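Local coordinates for protein lactaldehyde dehydrogenase (Escherichia coli, PDB 2ILU) that catalyses the irreversible NAD(+)-dependent oxidation of L-lactaldehyde to L-lactate, acts also on glycolaldehyde and L-glyceraldehyde, and serves in L-fucose and L-rhamnose breakdown as a homotetramer, at residues 147-152 with 223-228; 172-177 with 203-208; 40-45 with 209-214. One frame throughout, in Å; residues are numbered along the deposited sequence.

Interaction 1. Residues 147-152 with 223-228. With NDP (NADPH dihydro-nicotinamide-adenine-dinucleotide phosphate), chain D.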
loop_
_atom_site.group_PDB
_atom_site.type_symbol
_atom_site.label_atom_id
_atom_site.label_comp_id
_atom_site.label_asym_id
_atom_site.label_seq_id
_atom_site.Cartn_x
_atom_site.Cartn_y
_atom_site.Cartn_z
ATOM N N THR A 147 -26.961 -1.317 4.584
ATOM C CA THR A 147 -27.956 -0.487 5.215
ATOM C C THR A 147 -27.368 0.563 6.141
ATOM O O THR A 147 -26.323 0.321 6.733
ATOM C CB THR A 147 -28.973 -1.334 6.025
ATOM O OG1 THR A 147 -28.298 -2.006 7.088
ATOM C CG2 THR A 147 -29.643 -2.367 5.141
ATOM N N GLY A 148 -28.042 1.698 6.251
ATOM C CA GLY A 148 -27.568 2.756 7.111
ATOM C C GLY A 148 -28.666 3.203 8.052
ATOM O O GLY A 148 -29.800 3.457 7.636
ATOM N N ILE A 149 -28.322 3.271 9.329
ATOM C CA ILE A 149 -29.224 3.715 10.371
ATOM C C ILE A 149 -28.644 4.978 11.026
ATOM O O ILE A 149 -27.720 4.853 11.819
ATOM C CB ILE A 149 -29.386 2.625 11.437
ATOM C CG1 ILE A 149 -29.763 1.296 10.775
ATOM C CG2 ILE A 149 -30.435 3.041 12.432
ATOM C CD1 ILE A 149 -29.832 0.136 11.744
ATOM N N LEU A 150 -29.174 6.153 10.699
ATOM C CA LEU A 150 -28.627 7.408 11.208
ATOM C C LEU A 150 -29.245 7.998 12.477
ATOM O O LEU A 150 -30.400 7.726 12.769
ATOM C CB LEU A 150 -28.702 8.460 10.113
ATOM C CG LEU A 150 -28.589 7.921 8.689
ATOM C CD1 LEU A 150 -28.765 9.084 7.719
ATOM C CD2 LEU A 150 -27.247 7.214 8.481
ATOM N N PRO A 151 -28.478 8.808 13.220
ATOM C CA PRO A 151 -28.884 9.476 14.455
ATOM C C PRO A 151 -29.324 10.932 14.109
ATOM O O PRO A 151 -29.258 11.294 12.936
ATOM C CB PRO A 151 -27.610 9.445 15.265
ATOM C CG PRO A 151 -26.606 9.772 14.226
ATOM C CD PRO A 151 -27.019 8.903 13.052
ATOM N N TRP A 152 -29.754 11.728 15.084
ATOM C CA TRP A 152 -30.172 13.106 14.789
ATOM C C TRP A 152 -29.005 14.115 14.666
ATOM O O TRP A 152 -29.199 15.189 14.093
ATOM C CB TRP A 152 -31.167 13.619 15.840
ATOM C CG TRP A 152 -30.727 13.365 17.230
ATOM C CD1 TRP A 152 -31.035 12.283 17.987
ATOM C CD2 TRP A 152 -29.790 14.138 17.989
ATOM N NE1 TRP A 152 -30.341 12.316 19.172
ATOM C CE2 TRP A 152 -29.566 13.444 19.201
ATOM C CE3 TRP A 152 -29.112 15.345 17.762
ATOM C CZ2 TRP A 152 -28.690 13.913 20.188
ATOM C CZ3 TRP A 152 -28.238 15.814 18.743
ATOM C CH2 TRP A 152 -28.036 15.095 19.941
ATOM N N ALA A 223 -25.709 -7.532 3.372
ATOM C CA ALA A 223 -24.325 -7.930 3.572
ATOM C C ALA A 223 -23.649 -7.178 4.728
ATOM O O ALA A 223 -22.717 -7.704 5.346
ATOM C CB ALA A 223 -23.544 -7.719 2.302
ATOM N N MET A 224 -24.121 -5.964 4.995
ATOM C CA MET A 224 -23.583 -5.160 6.072
ATOM C C MET A 224 -24.489 -4.017 6.524
ATOM O O MET A 224 -25.033 -3.317 5.676
ATOM C CB MET A 224 -22.231 -4.567 5.682
ATOM C CG MET A 224 -21.714 -3.586 6.720
ATOM S SD MET A 224 -20.036 -3.061 6.480
ATOM C CE MET A 224 -20.301 -1.466 5.650
ATOM N N VAL A 225 -24.630 -3.848 7.836
ATOM C CA VAL A 225 -25.438 -2.782 8.390
ATOM C C VAL A 225 -24.597 -1.736 9.102
ATOM O O VAL A 225 -23.904 -2.060 10.068
ATOM C CB VAL A 225 -26.509 -3.323 9.375
ATOM C CG1 VAL A 225 -25.846 -4.092 10.503
ATOM C CG2 VAL A 225 -27.340 -2.165 9.932
ATOM N N SER A 226 -24.643 -0.510 8.608
ATOM C CA SER A 226 -23.881 0.570 9.200
ATOM C C SER A 226 -24.761 1.477 10.065
ATOM O O SER A 226 -25.823 1.884 9.606
ATOM C CB SER A 226 -23.204 1.390 8.094
ATOM O OG SER A 226 -22.476 2.487 8.628
ATOM N N MET A 227 -24.335 1.769 11.284
ATOM C CA MET A 227 -25.128 2.617 12.150
ATOM C C MET A 227 -24.320 3.566 13.041
ATOM O O MET A 227 -23.218 3.225 13.466
ATOM C CB MET A 227 -26.050 1.753 13.015
ATOM C CG MET A 227 -26.780 2.502 14.123
ATOM S SD MET A 227 -25.829 2.565 15.650
ATOM C CE MET A 227 -26.750 3.701 16.609
ATOM N N THR A 228 -24.874 4.741 13.292
ATOM C CA THR A 228 -24.227 5.722 14.134
ATOM C C THR A 228 -25.165 6.229 15.244
ATOM O O THR A 228 -26.282 6.626 14.928
ATOM C CB THR A 228 -23.731 6.907 13.300
ATOM O OG1 THR A 228 -22.802 6.441 12.310
ATOM C CG2 THR A 228 -23.053 7.931 14.197
HETATM P PA NDP D . -29.598 6.327 19.137
HETATM O O1A NDP D . -28.788 5.278 19.792
HETATM O O2A NDP D . -30.900 6.687 19.717
HETATM O O5B NDP D . -29.727 5.846 17.655
HETATM C C5B NDP D . -30.409 6.681 16.711
HETATM C C4B NDP D . -30.510 5.923 15.393
HETATM O O4B NDP D . -30.458 4.478 15.767
HETATM C C3B NDP D . -31.876 6.135 14.829
HETATM O O3B NDP D . -31.890 5.847 13.425
HETATM C C2B NDP D . -32.645 5.157 15.649
HETATM O O2B NDP D . -34.005 5.037 15.359
HETATM C C1B NDP D . -31.784 3.925 15.497
HETATM N N9A NDP D . -32.062 2.889 16.495
HETATM C C8A NDP D . -32.444 3.095 17.812
HETATM N N7A NDP D . -32.724 1.973 18.465
HETATM C C5A NDP D . -32.514 1.002 17.545
HETATM C C6A NDP D . -32.637 -0.419 17.634
HETATM N N6A NDP D . -33.022 -1.045 18.741
HETATM N N1A NDP D . -32.337 -1.122 16.494
HETATM C C2A NDP D . -31.942 -0.520 15.352
HETATM N N3A NDP D . -31.793 0.828 15.166
HETATM C C4A NDP D . -32.092 1.553 16.312
HETATM O O3 NDP D . -28.694 7.654 18.967
HETATM P PN NDP D . -28.917 9.223 18.873
HETATM O O1N NDP D . -30.192 9.489 18.158
HETATM O O2N NDP D . -27.663 9.752 18.258
HETATM O O5D NDP D . -28.958 9.796 20.383
HETATM C C5D NDP D . -29.804 9.234 21.425
HETATM C C4D NDP D . -31.114 9.975 21.523
HETATM O O4D NDP D . -32.238 9.093 21.200
HETATM C C3D NDP D . -31.477 10.555 22.902
HETATM O O3D NDP D . -30.766 11.714 23.248
HETATM C C2D NDP D . -32.988 10.705 22.789
HETATM O O2D NDP D . -33.289 11.971 22.200
HETATM C C1D NDP D . -33.394 9.502 21.921
HETATM N N1N NDP D . -33.961 8.332 22.713
HETATM C C2N NDP D . -35.329 8.289 22.932
HETATM C C3N NDP D . -35.937 7.254 23.649
HETATM C C7N NDP D . -37.447 7.201 23.895
HETATM O O7N NDP D . -38.028 8.206 24.315
HETATM N N7N NDP D . -38.059 6.033 23.623
HETATM C C4N NDP D . -35.104 6.191 24.181
HETATM C C5N NDP D . -33.706 6.236 23.955
HETATM C C6N NDP D . -33.128 7.279 23.238
HETATM P P2B NDP D . -35.039 6.163 15.907
HETATM O O1X NDP D . -34.695 7.448 15.224
HETATM O O2X NDP D . -36.371 5.569 15.544
HETATM O O3X NDP D . -34.828 6.219 17.401
#
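Thr147, Gly148 and Ile149 pair in parallel with Val225, Ser226 and Met227, the two short strands coming within 4.6 Å axis to axis with N-to-C directions 22° apart. Four backbone hydrogen bonds join them, from Thr147 N to Met224 O at one end to Thr228 N on Ile149 O at the other, where the distance is 3.2 Å. Thr147, Ile149, Val225 and Met227 share one face of the sheet, which helix 231-242 covers through Ala233 and Ile237. Here the branches of Ile149 divide the work: with CG1 beside the backbone N (chi1 -52°), CG2 stands anti to that N and lies 3.3 Å from O3B of the bound NADPH, while CD1 packs 3.8 Å from Val225 CG2. Met227 lays its CG against Ile149 CB at 3.7 Å, then bends at chi2 (-89°), carrying CE off to the cofactor, 3.8 Å from O5B. Thr147 OG1 is held by Leu216 O. On the opposite face Ser226 OG accepts from Lys162 NZ of helix 155-168, and the same ammonium reaches Thr228 OG1, so one lysine satisfies both buried hydroxyls. Beyond the last bridge the Pro151 ring rests on Thr228, its CD beside the carbonyl O and CB. Leu150 O accepts from the ribose hydroxyl O3B, modelled so close that the exact distance is doubtful, and Trp152 NE1 gives a weak hydrogen bond to O5D at 3.1 Å. Parallel strands whose C-terminal ends and following loop receive the dinucleotide are the hallmark of the Rossmann-type cofactor-binding domain of aldehyde dehydrogenases.

Interaction 2. Residues 172-177 with 203-208. With NDP (NADPH dihydro-nicotinamide-adenine-dinucleotide phosphate), chain D.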
loop_
_atom_site.group_PDB
_atom_site.type_symbol
_atom_site.label_atom_id
_atom_site.label_comp_id
_atom_site.label_asym_id
_atom_site.label_seq_id
_atom_site.Cartn_x
_atom_site.Cartn_y
_atom_site.Cartn_z
ATOM N N THR A 172 -25.331 -1.229 -3.012
ATOM C CA THR A 172 -26.601 -0.552 -3.028
ATOM C C THR A 172 -26.961 -0.278 -1.576
ATOM O O THR A 172 -26.520 -1.047 -0.729
ATOM C CB THR A 172 -27.670 -1.396 -3.678
ATOM O OG1 THR A 172 -27.794 -2.633 -2.967
ATOM C CG2 THR A 172 -27.305 -1.654 -5.134
ATOM N N ILE A 173 -27.716 0.765 -1.279
ATOM C CA ILE A 173 -27.977 1.043 0.115
ATOM C C ILE A 173 -29.420 1.407 0.498
ATOM O O ILE A 173 -30.173 1.926 -0.322
ATOM C CB ILE A 173 -27.058 2.173 0.574
ATOM C CG1 ILE A 173 -27.108 2.330 2.087
ATOM C CG2 ILE A 173 -27.488 3.466 -0.086
ATOM C CD1 ILE A 173 -25.981 3.174 2.631
ATOM N N VAL A 174 -29.769 1.100 1.736
ATOM C CA VAL A 174 -31.065 1.426 2.288
ATOM C C VAL A 174 -30.883 2.181 3.606
ATOM O O VAL A 174 -30.518 1.570 4.611
ATOM C CB VAL A 174 -31.915 0.177 2.577
ATOM C CG1 VAL A 174 -33.296 0.609 3.021
ATOM C CG2 VAL A 174 -32.010 -0.702 1.345
ATOM N N ILE A 175 -31.104 3.485 3.570
ATOM C CA ILE A 175 -30.947 4.331 4.733
ATOM C C ILE A 175 -32.232 4.619 5.534
ATOM O O ILE A 175 -33.297 4.818 4.938
ATOM C CB ILE A 175 -30.345 5.681 4.308
ATOM C CG1 ILE A 175 -28.853 5.507 4.047
ATOM C CG2 ILE A 175 -30.600 6.737 5.353
ATOM C CD1 ILE A 175 -28.195 6.740 3.479
ATOM N N LYS A 176 -32.118 4.596 6.857
ATOM C CA LYS A 176 -33.235 4.963 7.716
ATOM C C LYS A 176 -32.826 6.178 8.528
ATOM O O LYS A 176 -32.130 6.023 9.520
ATOM C CB LYS A 176 -33.641 3.863 8.697
ATOM C CG LYS A 176 -34.912 4.262 9.478
ATOM C CD LYS A 176 -35.162 3.440 10.740
ATOM C CE LYS A 176 -34.281 3.902 11.877
ATOM N NZ LYS A 176 -34.517 5.339 12.154
ATOM N N PRO A 177 -33.232 7.376 8.108
ATOM C CA PRO A 177 -32.847 8.565 8.866
ATOM C C PRO A 177 -33.367 8.472 10.297
ATOM O O PRO A 177 -34.103 7.539 10.608
ATOM C CB PRO A 177 -33.513 9.692 8.092
ATOM C CG PRO A 177 -34.761 9.049 7.613
ATOM C CD PRO A 177 -34.288 7.690 7.134
ATOM N N ASN A 203 -32.063 3.835 -1.430
ATOM C CA ASN A 203 -33.409 3.759 -0.894
ATOM C C ASN A 203 -33.543 4.418 0.472
ATOM O O ASN A 203 -32.625 4.300 1.288
ATOM C CB ASN A 203 -33.836 2.301 -0.787
ATOM C CG ASN A 203 -33.799 1.593 -2.119
ATOM O OD1 ASN A 203 -34.704 1.743 -2.944
ATOM N ND2 ASN A 203 -32.745 0.827 -2.348
ATOM N N LEU A 204 -34.655 5.103 0.708
ATOM C CA LEU A 204 -34.874 5.752 1.986
ATOM C C LEU A 204 -36.144 5.245 2.682
ATOM O O LEU A 204 -37.221 5.352 2.098
ATOM C CB LEU A 204 -34.976 7.263 1.785
ATOM C CG LEU A 204 -35.094 8.102 3.057
ATOM C CD1 LEU A 204 -33.720 8.280 3.678
ATOM C CD2 LEU A 204 -35.692 9.454 2.712
ATOM N N VAL A 205 -36.022 4.685 3.876
ATOM C CA VAL A 205 -37.206 4.202 4.570
ATOM C C VAL A 205 -37.424 4.865 5.935
ATOM O O VAL A 205 -36.529 4.837 6.774
ATOM C CB VAL A 205 -37.183 2.652 4.732
ATOM C CG1 VAL A 205 -37.244 1.988 3.367
ATOM C CG2 VAL A 205 -35.935 2.208 5.480
ATOM N N LEU A 206 -38.595 5.457 6.129
ATOM C CA LEU A 206 -38.913 6.151 7.368
ATOM C C LEU A 206 -39.589 5.282 8.442
ATOM O O LEU A 206 -40.338 4.375 8.096
ATOM C CB LEU A 206 -39.786 7.361 7.037
ATOM C CG LEU A 206 -39.115 8.215 5.966
ATOM C CD1 LEU A 206 -40.062 9.279 5.455
ATOM C CD2 LEU A 206 -37.876 8.836 6.562
ATOM N N GLY A 207 -39.319 5.574 9.707
ATOM C CA GLY A 207 -39.896 4.801 10.792
ATOM C C GLY A 207 -39.025 4.840 12.033
ATOM O O GLY A 207 -38.112 5.659 12.142
ATOM N N ARG A 208 -39.312 3.957 12.977
ATOM C CA ARG A 208 -38.549 3.889 14.216
ATOM C C ARG A 208 -37.405 2.857 14.184
ATOM O O ARG A 208 -37.458 1.940 13.367
ATOM C CB ARG A 208 -39.495 3.593 15.388
ATOM C CG ARG A 208 -40.463 4.738 15.675
ATOM C CD ARG A 208 -41.468 4.441 16.792
ATOM N NE ARG A 208 -42.382 3.360 16.439
ATOM C CZ ARG A 208 -42.292 2.118 16.910
ATOM N NH1 ARG A 208 -41.325 1.796 17.765
ATOM N NH2 ARG A 208 -43.163 1.195 16.514
HETATM P PA NDP D . -29.598 6.327 19.137
HETATM O O1A NDP D . -28.788 5.278 19.792
HETATM O O2A NDP D . -30.900 6.687 19.717
HETATM O O5B NDP D . -29.727 5.846 17.655
HETATM C C5B NDP D . -30.409 6.681 16.711
HETATM C C4B NDP D . -30.510 5.923 15.393
HETATM O O4B NDP D . -30.458 4.478 15.767
HETATM C C3B NDP D . -31.876 6.135 14.829
HETATM O O3B NDP D . -31.890 5.847 13.425
HETATM C C2B NDP D . -32.645 5.157 15.649
HETATM O O2B NDP D . -34.005 5.037 15.359
HETATM C C1B NDP D . -31.784 3.925 15.497
HETATM N N9A NDP D . -32.062 2.889 16.495
HETATM C C8A NDP D . -32.444 3.095 17.812
HETATM N N7A NDP D . -32.724 1.973 18.465
HETATM C C5A NDP D . -32.514 1.002 17.545
HETATM C C6A NDP D . -32.637 -0.419 17.634
HETATM N N6A NDP D . -33.022 -1.045 18.741
HETATM N N1A NDP D . -32.337 -1.122 16.494
HETATM C C2A NDP D . -31.942 -0.520 15.352
HETATM N N3A NDP D . -31.793 0.828 15.166
HETATM C C4A NDP D . -32.092 1.553 16.312
HETATM O O3 NDP D . -28.694 7.654 18.967
HETATM P PN NDP D . -28.917 9.223 18.873
HETATM O O1N NDP D . -30.192 9.489 18.158
HETATM O O2N NDP D . -27.663 9.752 18.258
HETATM O O5D NDP D . -28.958 9.796 20.383
HETATM C C5D NDP D . -29.804 9.234 21.425
HETATM C C4D NDP D . -31.114 9.975 21.523
HETATM O O4D NDP D . -32.238 9.093 21.200
HETATM C C3D NDP D . -31.477 10.555 22.902
HETATM O O3D NDP D . -30.766 11.714 23.248
HETATM C C2D NDP D . -32.988 10.705 22.789
HETATM O O2D NDP D . -33.289 11.971 22.200
HETATM C C1D NDP D . -33.394 9.502 21.921
HETATM N N1N NDP D . -33.961 8.332 22.713
HETATM C C2N NDP D . -35.329 8.289 22.932
HETATM C C3N NDP D . -35.937 7.254 23.649
HETATM C C7N NDP D . -37.447 7.201 23.895
HETATM O O7N NDP D . -38.028 8.206 24.315
HETATM N N7N NDP D . -38.059 6.033 23.623
HETATM C C4N NDP D . -35.104 6.191 24.181
HETATM C C5N NDP D . -33.706 6.236 23.955
HETATM C C6N NDP D . -33.128 7.279 23.238
HETATM P P2B NDP D . -35.039 6.163 15.907
HETATM O O1X NDP D . -34.695 7.448 15.224
HETATM O O2X NDP D . -36.371 5.569 15.544
HETATM O O3X NDP D . -34.828 6.219 17.401
HETATM O O HOH W 1 -37.494 7.373 9.943
#
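Asn203 and Lys176 carry much of this contact, in which strands 172-176 and 202-204, the two outer arms of a beta-alpha-beta unit whose helix is 183-195, run side by side in parallel. Asn203 grips the neighbouring strand with its backbone: its N donates to Ile173 O and its O accepts from Ile175 N, both at 2.9 Å. With CG beside the backbone N (chi1 -59°), its amide turns back along the strand, so that ND2 adds a weak bond to the same Ile173 O while OD1 takes the backbone N-H of Asp12. Val205 continues the ladder through its N to Ile175 O and sets CG2 3.9 Å from Val174 CG1, under Ala49 of helix 43-62. Past the strand ends, the Pro177 ring stands at about a right angle to the Leu204 and Leu206 side chains, its CD 3.6 Å from Leu204 CD1. Lys176 leaves the strand with CG anti to the backbone N, passes its CG by Val205 O, and bends at chi3 (78°) and chi4, which turns the ammonium to the adenosine ribose. There Lys176 NZ donates to Pro177 O at 2.7 Å, and Lys176 NZ to NADPH O3B is 3.0 Å, with a weaker bond to O2B.

Interaction 3. Residues 40-45 with 209-214. With NDP (NADPH dihydro-nicotinamide-adenine-dinucleotide phosphate), chain D.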
loop_
_atom_site.group_PDB
_atom_site.type_symbol
_atom_site.label_atom_id
_atom_site.label_comp_id
_atom_site.label_asym_id
_atom_site.label_seq_id
_atom_site.Cartn_x
_atom_site.Cartn_y
_atom_site.Cartn_z
ATOM N N ASP A 40 -44.949 5.608 10.137
ATOM C CA ASP A 40 -44.435 4.773 11.208
ATOM C C ASP A 40 -44.099 3.404 10.602
ATOM O O ASP A 40 -44.651 2.384 11.019
ATOM C CB ASP A 40 -45.478 4.614 12.318
ATOM C CG ASP A 40 -44.941 3.858 13.524
ATOM O OD1 ASP A 40 -44.001 4.355 14.176
ATOM O OD2 ASP A 40 -45.456 2.759 13.824
ATOM N N GLY A 41 -43.239 3.447 9.586
ATOM C CA GLY A 41 -42.819 2.268 8.855
ATOM C C GLY A 41 -42.593 0.996 9.628
ATOM O O GLY A 41 -42.243 1.007 10.806
ATOM N N GLN A 42 -42.797 -0.113 8.941
ATOM C CA GLN A 42 -42.612 -1.417 9.537
ATOM C C GLN A 42 -41.635 -2.314 8.746
ATOM O O GLN A 42 -41.289 -1.981 7.606
ATOM C CB GLN A 42 -43.965 -2.120 9.666
ATOM C CG GLN A 42 -44.983 -1.351 10.497
ATOM C CD GLN A 42 -44.578 -1.234 11.956
ATOM O OE1 GLN A 42 -44.347 -2.240 12.627
ATOM N NE2 GLN A 42 -44.492 -0.002 12.456
ATOM N N ALA A 43 -41.202 -3.412 9.347
ATOM C CA ALA A 43 -40.295 -4.312 8.668
ATOM C C ALA A 43 -40.634 -4.499 7.168
ATOM O O ALA A 43 -39.750 -4.297 6.334
ATOM C CB ALA A 43 -40.281 -5.665 9.382
ATOM N N GLU A 44 -41.878 -4.850 6.846
ATOM C CA GLU A 44 -42.256 -5.056 5.448
ATOM C C GLU A 44 -41.827 -3.899 4.524
ATOM O O GLU A 44 -41.468 -4.147 3.371
ATOM C CB GLU A 44 -43.759 -5.298 5.332
ATOM C CG GLU A 44 -44.625 -4.127 5.747
ATOM C CD GLU A 44 -45.993 -4.573 6.237
ATOM O OE1 GLU A 44 -46.643 -5.379 5.532
ATOM O OE2 GLU A 44 -46.418 -4.115 7.326
ATOM N N ASP A 45 -41.867 -2.673 5.035
ATOM C CA ASP A 45 -41.424 -1.528 4.261
ATOM C C ASP A 45 -39.912 -1.624 3.966
ATOM O O ASP A 45 -39.496 -1.441 2.823
ATOM C CB ASP A 45 -41.720 -0.237 5.024
ATOM C CG ASP A 45 -43.199 -0.042 5.285
ATOM O OD1 ASP A 45 -43.977 -0.024 4.306
ATOM O OD2 ASP A 45 -43.580 0.093 6.467
ATOM N N GLY A 209 -36.408 3.016 15.052
ATOM C CA GLY A 209 -35.289 2.091 15.090
ATOM C C GLY A 209 -35.699 0.675 15.445
ATOM O O GLY A 209 -35.237 -0.288 14.822
ATOM N N GLU A 210 -36.572 0.545 16.441
ATOM C CA GLU A 210 -37.039 -0.772 16.871
ATOM C C GLU A 210 -37.817 -1.533 15.782
ATOM O O GLU A 210 -37.884 -2.753 15.830
ATOM C CB GLU A 210 -37.917 -0.647 18.118
ATOM C CG GLU A 210 -37.282 0.144 19.256
ATOM C CD GLU A 210 -37.112 1.617 18.914
ATOM O OE1 GLU A 210 -38.098 2.243 18.476
ATOM O OE2 GLU A 210 -35.999 2.152 19.084
ATOM N N THR A 211 -38.380 -0.808 14.829
ATOM C CA THR A 211 -39.135 -1.421 13.748
ATOM C C THR A 211 -38.352 -1.483 12.418
ATOM O O THR A 211 -37.890 -2.556 12.031
ATOM C CB THR A 211 -40.462 -0.657 13.515
ATOM O OG1 THR A 211 -40.196 0.752 13.430
ATOM C CG2 THR A 211 -41.440 -0.923 14.662
ATOM N N VAL A 212 -38.221 -0.343 11.752
ATOM C CA VAL A 212 -37.490 -0.270 10.502
ATOM C C VAL A 212 -35.965 -0.497 10.684
ATOM O O VAL A 212 -35.321 -1.012 9.772
ATOM C CB VAL A 212 -37.725 1.095 9.827
ATOM C CG1 VAL A 212 -36.949 1.176 8.516
ATOM C CG2 VAL A 212 -39.215 1.298 9.579
ATOM N N GLY A 213 -35.427 -0.125 11.842
ATOM C CA GLY A 213 -34.010 -0.306 12.101
ATOM C C GLY A 213 -33.659 -1.767 12.307
ATOM O O GLY A 213 -32.697 -2.272 11.735
ATOM N N GLN A 214 -34.433 -2.457 13.138
ATOM C CA GLN A 214 -34.174 -3.869 13.366
ATOM C C GLN A 214 -34.233 -4.679 12.077
ATOM O O GLN A 214 -33.475 -5.635 11.927
ATOM C CB GLN A 214 -35.156 -4.437 14.384
ATOM C CG GLN A 214 -34.791 -4.080 15.814
ATOM C CD GLN A 214 -33.463 -4.690 16.248
ATOM O OE1 GLN A 214 -33.315 -5.910 16.305
ATOM N NE2 GLN A 214 -32.492 -3.840 16.552
HETATM P PA NDP D . -29.598 6.327 19.137
HETATM O O1A NDP D . -28.788 5.278 19.792
HETATM O O2A NDP D . -30.900 6.687 19.717
HETATM O O5B NDP D . -29.727 5.846 17.655
HETATM C C5B NDP D . -30.409 6.681 16.711
HETATM C C4B NDP D . -30.510 5.923 15.393
HETATM O O4B NDP D . -30.458 4.478 15.767
HETATM C C3B NDP D . -31.876 6.135 14.829
HETATM O O3B NDP D . -31.890 5.847 13.425
HETATM C C2B NDP D . -32.645 5.157 15.649
HETATM O O2B NDP D . -34.005 5.037 15.359
HETATM C C1B NDP D . -31.784 3.925 15.497
HETATM N N9A NDP D . -32.062 2.889 16.495
HETATM C C8A NDP D . -32.444 3.095 17.812
HETATM N N7A NDP D . -32.724 1.973 18.465
HETATM C C5A NDP D . -32.514 1.002 17.545
HETATM C C6A NDP D . -32.637 -0.419 17.634
HETATM N N6A NDP D . -33.022 -1.045 18.741
HETATM N N1A NDP D . -32.337 -1.122 16.494
HETATM C C2A NDP D . -31.942 -0.520 15.352
HETATM N N3A NDP D . -31.793 0.828 15.166
HETATM C C4A NDP D . -32.092 1.553 16.312
HETATM O O3 NDP D . -28.694 7.654 18.967
HETATM P PN NDP D . -28.917 9.223 18.873
HETATM O O1N NDP D . -30.192 9.489 18.158
HETATM O O2N NDP D . -27.663 9.752 18.258
HETATM O O5D NDP D . -28.958 9.796 20.383
HETATM C C5D NDP D . -29.804 9.234 21.425
HETATM C C4D NDP D . -31.114 9.975 21.523
HETATM O O4D NDP D . -32.238 9.093 21.200
HETATM C C3D NDP D . -31.477 10.555 22.902
HETATM O O3D NDP D . -30.766 11.714 23.248
HETATM C C2D NDP D . -32.988 10.705 22.789
HETATM O O2D NDP D . -33.289 11.971 22.200
HETATM C C1D NDP D . -33.394 9.502 21.921
HETATM N N1N NDP D . -33.961 8.332 22.713
HETATM C C2N NDP D . -35.329 8.289 22.932
HETATM C C3N NDP D . -35.937 7.254 23.649
HETATM C C7N NDP D . -37.447 7.201 23.895
HETATM O O7N NDP D . -38.028 8.206 24.315
HETATM N N7N NDP D . -38.059 6.033 23.623
HETATM C C4N NDP D . -35.104 6.191 24.181
HETATM C C5N NDP D . -33.706 6.236 23.955
HETATM C C6N NDP D . -33.128 7.279 23.238
HETATM P P2B NDP D . -35.039 6.163 15.907
HETATM O O1X NDP D . -34.695 7.448 15.224
HETATM O O2X NDP D . -36.371 5.569 15.544
HETATM O O3X NDP D . -34.828 6.219 17.401
HETATM O O HOH W 2 -41.830 2.820 12.897
#
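Gly41 O sits between Thr211 and Val212 without a hydrogen bond to either: Val212 CG2 lies 3.3 Å from it, and Thr211 OG1 turns to Arg208 O instead. The contact sets the N-terminus of helix 43-62 against the first turn of helix 209-218, part of the Rossmann-type cofactor domain, and that turn is a wider pi-type one, closed by Gln214 N on Gly209 O. A water bridges the two segments, donating to Thr211 OG1 and, weakly, to Asp40 OD1. Gln42 is the N-cap of helix 43-62, and its N donates almost straight (178°) to Asp45 OD2 at 2.6 Å, using the lone pair that points away from the other carboxylate oxygen. Folded back by chi1 -58° and chi2 -66°, its side chain brings NE2 within 2.8 Å of Asp40 O, the acceptor lying in the amide plane, while OE1 and NE2 lie against Thr211 CG2. With an alanine here the amide is gone, and Asp40 O would probably lose this partner and Thr211 CG2 its neighbour. At the start of helix 209-218 Gly209 N donates to phosphate oxygen O2X at 2.6 Å, and a turn later Gln214 NE2 donates to adenine N1A at 2.7 Å.

Interactions 1 and 2 are neighbouring strand pairs of one sheet: strand 134-149 lies beside strand 172-176, with Gly148 O 2.7 Å from Lys176 N and Gly148 N 3.0 Å from Val174 O, and the centres of the two contacts are about 9 Å apart. Interaction 3, about 9 Å from interaction 2, sits on the helix that follows strand 202-204; Arg208 NE makes a salt bridge to Asp40 OD1 at 3.0 Å, and Val205 CG2 packs 3.4 Å from Val212 CG1. Interactions 1 and 3 touch where Ile149 CD1 packs 3.7 Å from Gly213 O. All three meet the same NADPH. At the C-terminal end of interaction 1, the Thr228 side chain is about 4 Å from that of Glu251, a lactate-binding, probably catalytic residue.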